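Local coordinates for hypothetical protein PH1789 (Pyrococcus horikoshii, PDB 1WR2) that is of unknown function but belongs by sequence to the ATP-grasp family of alpha/beta proteins, at residues 127-130 against 131-134; 200-203 against 204-207. One frame throughout, in Å; residues are numbered along the deposited sequence.

Contact 1 of 2, residues 127-130 against 131-134; sequences TEDP and QFGH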
ATOM      1  N   THR A 127       4.888  12.387  -4.679  1.00 31.28           N
ATOM      2  CA  THR A 127       5.216  12.680  -6.064  1.00 34.08           C
ATOM      3  C   THR A 127       6.485  13.510  -6.024  1.00 35.97           C
ATOM      4  O   THR A 127       6.868  14.013  -4.961  1.00 33.01           O
ATOM      5  CB  THR A 127       4.109  13.491  -6.764  1.00 36.02           C
ATOM      6  OG1 THR A 127       3.919  14.743  -6.090  1.00 34.86           O
ATOM      7  CG2 THR A 127       2.806  12.709  -6.766  1.00 37.48           C
ATOM      8  N   GLU A 128       7.145  13.631  -7.169  1.00 36.39           N
ATOM      9  CA  GLU A 128       8.365  14.421  -7.269  1.00 40.25           C
ATOM     10  C   GLU A 128       8.173  15.524  -8.302  1.00 41.41           C
ATOM     11  O   GLU A 128       7.838  15.252  -9.459  1.00 40.72           O
ATOM     12  CB  GLU A 128       9.548  13.553  -7.692  1.00 40.42           C
ATOM     13  CG  GLU A 128      10.838  14.345  -7.801  1.00 41.75           C
ATOM     14  CD  GLU A 128      12.007  13.502  -8.247  1.00 43.18           C
ATOM     15  OE1 GLU A 128      11.952  12.958  -9.369  1.00 48.32           O
ATOM     16  OE2 GLU A 128      12.981  13.384  -7.475  1.00 44.42           O
ATOM     17  N   ASP A 129       8.390  16.765  -7.880  1.00 43.43           N
ATOM     18  CA  ASP A 129       8.256  17.921  -8.763  1.00 44.29           C
ATOM     19  C   ASP A 129       9.604  18.255  -9.405  1.00 45.77           C
ATOM     20  O   ASP A 129      10.659  18.118  -8.775  1.00 44.38           O
ATOM     21  CB  ASP A 129       7.755  19.130  -7.976  1.00 45.15           C
ATOM     22  CG  ASP A 129       7.672  20.382  -8.829  1.00 45.60           C
ATOM     23  OD1 ASP A 129       6.628  20.602  -9.478  1.00 48.61           O
ATOM     24  OD2 ASP A 129       8.658  21.142  -8.862  1.00 43.27           O
ATOM     25  N   PRO A 130       9.586  18.716 -10.667  1.00 47.40           N
ATOM     26  CA  PRO A 130      10.815  19.067 -11.391  1.00 48.51           C
ATOM     27  C   PRO A 130      11.654  20.147 -10.700  1.00 48.85           C
ATOM     28  O   PRO A 130      12.887  20.088 -10.706  1.00 49.32           O
ATOM     29  CB  PRO A 130      10.294  19.532 -12.751  1.00 48.28           C
ATOM     30  CG  PRO A 130       8.998  18.784 -12.898  1.00 49.67           C
ATOM     31  CD  PRO A 130       8.403  18.892 -11.527  1.00 47.87           C
ATOM     32  N   GLN A 131      10.976  21.118 -10.094  1.00 48.44           N
ATOM     33  CA  GLN A 131      11.630  22.233  -9.411  1.00 46.15           C
ATOM     34  C   GLN A 131      11.755  22.122  -7.886  1.00 44.71           C
ATOM     35  O   GLN A 131      12.740  22.582  -7.311  1.00 42.64           O
ATOM     36  CB  GLN A 131      10.890  23.537  -9.732  1.00 47.04           C
ATOM     37  CG  GLN A 131      11.061  24.059 -11.151  1.00 50.53           C
ATOM     38  CD  GLN A 131      10.342  23.217 -12.189  1.00 49.96           C
ATOM     39  OE1 GLN A 131      10.965  22.681 -13.107  1.00 52.59           O
ATOM     40  NE2 GLN A 131       9.023  23.104 -12.055  1.00 51.53           N
ATOM     41  N   PHE A 132      10.768  21.512  -7.234  1.00 42.08           N
ATOM     42  CA  PHE A 132      10.766  21.415  -5.776  1.00 41.90           C
ATOM     43  C   PHE A 132      11.084  20.077  -5.124  1.00 40.75           C
ATOM     44  O   PHE A 132      11.115  19.987  -3.897  1.00 40.19           O
ATOM     45  CB  PHE A 132       9.419  21.916  -5.246  1.00 42.56           C
ATOM     46  CG  PHE A 132       9.194  23.392  -5.455  1.00 43.97           C
ATOM     47  CD1 PHE A 132       9.665  24.321  -4.527  1.00 43.21           C
ATOM     48  CD2 PHE A 132       8.539  23.853  -6.588  1.00 45.31           C
ATOM     49  CE1 PHE A 132       9.486  25.691  -4.730  1.00 45.48           C
ATOM     50  CE2 PHE A 132       8.354  25.225  -6.804  1.00 46.22           C
ATOM     51  CZ  PHE A 132       8.830  26.144  -5.871  1.00 45.10           C
ATOM     52  N   GLY A 133      11.314  19.040  -5.920  1.00 38.29           N
ATOM     53  CA  GLY A 133      11.617  17.742  -5.340  1.00 37.91           C
ATOM     54  C   GLY A 133      10.378  16.971  -4.901  1.00 37.84           C
ATOM     55  O   GLY A 133       9.269  17.213  -5.398  1.00 34.28           O
ATOM     56  N   HIS A 134      10.561  16.043  -3.961  1.00 36.82           N
ATOM     57  CA  HIS A 134       9.460  15.218  -3.473  1.00 36.12           C
ATOM     58  C   HIS A 134       8.509  15.921  -2.523  1.00 35.84           C
ATOM     59  O   HIS A 134       8.908  16.743  -1.698  1.00 33.79           O
ATOM     60  CB  HIS A 134       9.980  13.950  -2.778  1.00 37.15           C
ATOM     61  CG  HIS A 134      10.632  12.974  -3.707  1.00 39.70           C
ATOM     62  ND1 HIS A 134      11.975  13.018  -4.014  1.00 37.18           N
ATOM     63  CD2 HIS A 134      10.118  11.937  -4.412  1.00 41.00           C
ATOM     64  CE1 HIS A 134      12.261  12.049  -4.866  1.00 42.24           C
ATOM     65  NE2 HIS A 134      11.152  11.377  -5.123  1.00 42.42           N
TER
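D129 and G133 form the last hydrogen-bonded pair of the antiparallel hairpin between strands 120-129 and 133-140, bonded backbone to backbone in both directions: D129 N gives a nearly straight bond to G133 O (2.7 Å, 173°), and G133 N returns a longer, more bent one to D129 O (3.1 Å). The next pair, E128 and H134, is non-hydrogen-bonded, with CA atoms 4.0 Å apart. Inside the turn the D129 carboxylate does the organising. Its CG is anti to the backbone N (chi1 177°), which brings OD2 to the backbone N-H groups of Q131 and F132. F132 N, 2.7 Å from D129 OD2, meets its anti lone pair, whereas Q131 N, 2.6 Å from the same oxygen, arrives from above the carboxylate plane. D129 OD2 also lies at the edge of the F132 ring. On the face carrying E128 and H134, E128 CB sits over the imidazole as a CH-pi contact, 3.9 Å from the ring centroid. The extended glutamate chain carries E128 OE2 to within 3.0 Å of H134 CE1, and OE2 also makes a salt bridge to K235, while H134 NE2 is hydrogen-bonded to I208 O. The whole is a beta hairpin whose connection holds an Asx turn at D129-Q131, its OD2 also taking the N-H of F132, at an exposed end of the larger antiparallel sheet.

Contact 2 of 2, residues 200-203 against 204-207; sequences LVDD and LKDY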
ATOM      1  N   LEU A 200      11.637   7.692   4.653  1.00 35.55           N
ATOM      2  CA  LEU A 200      11.839   6.716   3.592  1.00 35.10           C
ATOM      3  C   LEU A 200      12.114   7.412   2.256  1.00 35.10           C
ATOM      4  O   LEU A 200      13.072   7.076   1.555  1.00 34.75           O
ATOM      5  CB  LEU A 200      10.586   5.826   3.488  1.00 35.19           C
ATOM      6  CG  LEU A 200      10.496   4.640   2.519  1.00 34.75           C
ATOM      7  CD1 LEU A 200       9.304   3.798   2.911  1.00 34.60           C
ATOM      8  CD2 LEU A 200      10.356   5.107   1.080  1.00 34.68           C
ATOM      9  N   VAL A 201      11.281   8.391   1.916  1.00 33.45           N
ATOM     10  CA  VAL A 201      11.436   9.120   0.659  1.00 32.92           C
ATOM     11  C   VAL A 201      12.697   9.984   0.624  1.00 35.09           C
ATOM     12  O   VAL A 201      13.383  10.052  -0.401  1.00 34.42           O
ATOM     13  CB  VAL A 201      10.201  10.004   0.388  1.00 32.11           C
ATOM     14  CG1 VAL A 201      10.371  10.771  -0.923  1.00 28.52           C
ATOM     15  CG2 VAL A 201       8.954   9.126   0.341  1.00 29.92           C
ATOM     16  N   ASP A 202      12.998  10.645   1.736  1.00 34.79           N
ATOM     17  CA  ASP A 202      14.187  11.489   1.799  1.00 39.43           C
ATOM     18  C   ASP A 202      15.423  10.601   1.579  1.00 38.99           C
ATOM     19  O   ASP A 202      16.299  10.922   0.780  1.00 40.64           O
ATOM     20  CB  ASP A 202      14.232  12.201   3.157  1.00 40.90           C
ATOM     21  CG  ASP A 202      15.274  13.312   3.213  1.00 44.04           C
ATOM     22  OD1 ASP A 202      15.442  14.034   2.214  1.00 44.46           O
ATOM     23  OD2 ASP A 202      15.911  13.474   4.273  1.00 46.26           O
ATOM     24  N   ASP A 203      15.470   9.467   2.269  1.00 40.17           N
ATOM     25  CA  ASP A 203      16.580   8.527   2.136  1.00 40.97           C
ATOM     26  C   ASP A 203      16.735   8.009   0.718  1.00 42.42           C
ATOM     27  O   ASP A 203      17.843   7.948   0.178  1.00 41.10           O
ATOM     28  CB  ASP A 203      16.363   7.323   3.044  1.00 42.37           C
ATOM     29  CG  ASP A 203      16.814   7.571   4.449  1.00 42.52           C
ATOM     30  OD1 ASP A 203      17.069   8.744   4.794  1.00 43.76           O
ATOM     31  OD2 ASP A 203      16.908   6.590   5.206  1.00 44.25           O
ATOM     32  N   LEU A 204      15.608   7.637   0.121  1.00 40.43           N
ATOM     33  CA  LEU A 204      15.596   7.069  -1.215  1.00 40.80           C
ATOM     34  C   LEU A 204      15.195   8.033  -2.323  1.00 41.07           C
ATOM     35  O   LEU A 204      14.730   7.596  -3.376  1.00 39.47           O
ATOM     36  CB  LEU A 204      14.649   5.869  -1.229  1.00 40.90           C
ATOM     37  CG  LEU A 204      14.791   4.881  -0.065  1.00 39.39           C
ATOM     38  CD1 LEU A 204      13.604   3.929  -0.068  1.00 40.62           C
ATOM     39  CD2 LEU A 204      16.102   4.118  -0.176  1.00 40.21           C
ATOM     40  N   LYS A 205      15.377   9.334  -2.108  1.00 42.37           N
ATOM     41  CA  LYS A 205      14.981  10.302  -3.126  1.00 45.59           C
ATOM     42  C   LYS A 205      15.554  10.079  -4.526  1.00 45.64           C
ATOM     43  O   LYS A 205      14.938  10.479  -5.517  1.00 44.77           O
ATOM     44  CB  LYS A 205      15.270  11.737  -2.663  1.00 48.27           C
ATOM     45  CG  LYS A 205      16.696  12.038  -2.269  1.00 53.83           C
ATOM     46  CD  LYS A 205      16.828  13.527  -1.967  1.00 56.55           C
ATOM     47  CE  LYS A 205      18.135  13.850  -1.260  1.00 60.34           C
ATOM     48  NZ  LYS A 205      18.175  13.272   0.120  1.00 62.46           N
ATOM     49  N   ASP A 206      16.714   9.439  -4.631  1.00 46.20           N
ATOM     50  CA  ASP A 206      17.284   9.193  -5.953  1.00 47.36           C
ATOM     51  C   ASP A 206      16.716   7.921  -6.578  1.00 46.28           C
ATOM     52  O   ASP A 206      16.887   7.673  -7.775  1.00 44.38           O
ATOM     53  CB  ASP A 206      18.810   9.090  -5.874  1.00 51.13           C
ATOM     54  CG  ASP A 206      19.469  10.433  -5.645  1.00 54.23           C
ATOM     55  OD1 ASP A 206      19.204  11.364  -6.436  1.00 55.57           O
ATOM     56  OD2 ASP A 206      20.250  10.558  -4.677  1.00 57.30           O
ATOM     57  N   TYR A 207      16.031   7.126  -5.763  1.00 44.59           N
ATOM     58  CA  TYR A 207      15.441   5.875  -6.222  1.00 45.33           C
ATOM     59  C   TYR A 207      13.973   5.978  -6.619  1.00 44.55           C
ATOM     60  O   TYR A 207      13.579   5.549  -7.707  1.00 43.45           O
ATOM     61  CB  TYR A 207      15.556   4.807  -5.135  1.00 47.83           C
ATOM     62  CG  TYR A 207      16.964   4.363  -4.834  1.00 52.85           C
ATOM     63  CD1 TYR A 207      17.703   3.634  -5.766  1.00 54.74           C
ATOM     64  CD2 TYR A 207      17.561   4.668  -3.612  1.00 54.54           C
ATOM     65  CE1 TYR A 207      19.000   3.218  -5.488  1.00 58.01           C
ATOM     66  CE2 TYR A 207      18.857   4.259  -3.324  1.00 57.76           C
ATOM     67  CZ  TYR A 207      19.570   3.534  -4.264  1.00 58.77           C
ATOM     68  OH  TYR A 207      20.853   3.129  -3.976  1.00 62.67           O
TER
HETATM   69  O   HOH W   1      19.288  11.019   0.729  1.00 55.34           O
HETATM   70  O   HOH W   2      17.274  15.948   1.553  1.00 66.22           O
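L204 is the first residue to leave helical geometry after L200 to D203, so the contact is the C-terminal end of helix 187-203, where the chain unwinds toward strand 208-218. Among the backbone bonds, L204 N still makes the regular i to i-4 link to L200 O (3.0 Å, 154°). One residue later the pattern tightens: K205 N reaches D202 O only weakly, at 3.4 Å, and beyond it Y207 N bonds L204 O. The apolar part is a single leucine pair, L200 CD2 against L204 CD1 at 3.6 Å, the two side chains crossing obliquely. Both leucines also rest on V28 of helix 22-30. The charged part lies across the exposed side, where D202 and K205 run side by side. The lysine's CG stands between the backbone N and the carbonyl carbon (chi1 56°), which brings the chain alongside D202 O, and a bend at chi4 (-67°) turns the ammonium back to it. K205 NZ thus bonds D202 O at 3.1 Å and makes a salt bridge with D202 OD1 at 3.5 Å. Two waters bridge the same groups: one donates to D202 O and the other to D202 OD1 (2.7 Å), and both accept from K205 NZ.

How the contacts relate
From the N terminus, the chain first reaches contact 1, where 127-130 and 131-134 turn strand 120-129 back into strand 133-140. It then runs through strand 152-155 and several helices before contact 2 ends helix 187-203 and leads into strand 208-218, which lies beside 120-129 in the same sheet. The two local closures are in series, neither nested nor crossed, with centres about 12 Å apart. They meet directly: H134 CG packs 3.6 Å from V201 CG1, and H134 CE1 lies 3.2 Å from K205 O. K235, just after strand 225-234, bonds both E128 and K205 O, joining the hairpin end, the helix terminus and the C-terminal strand.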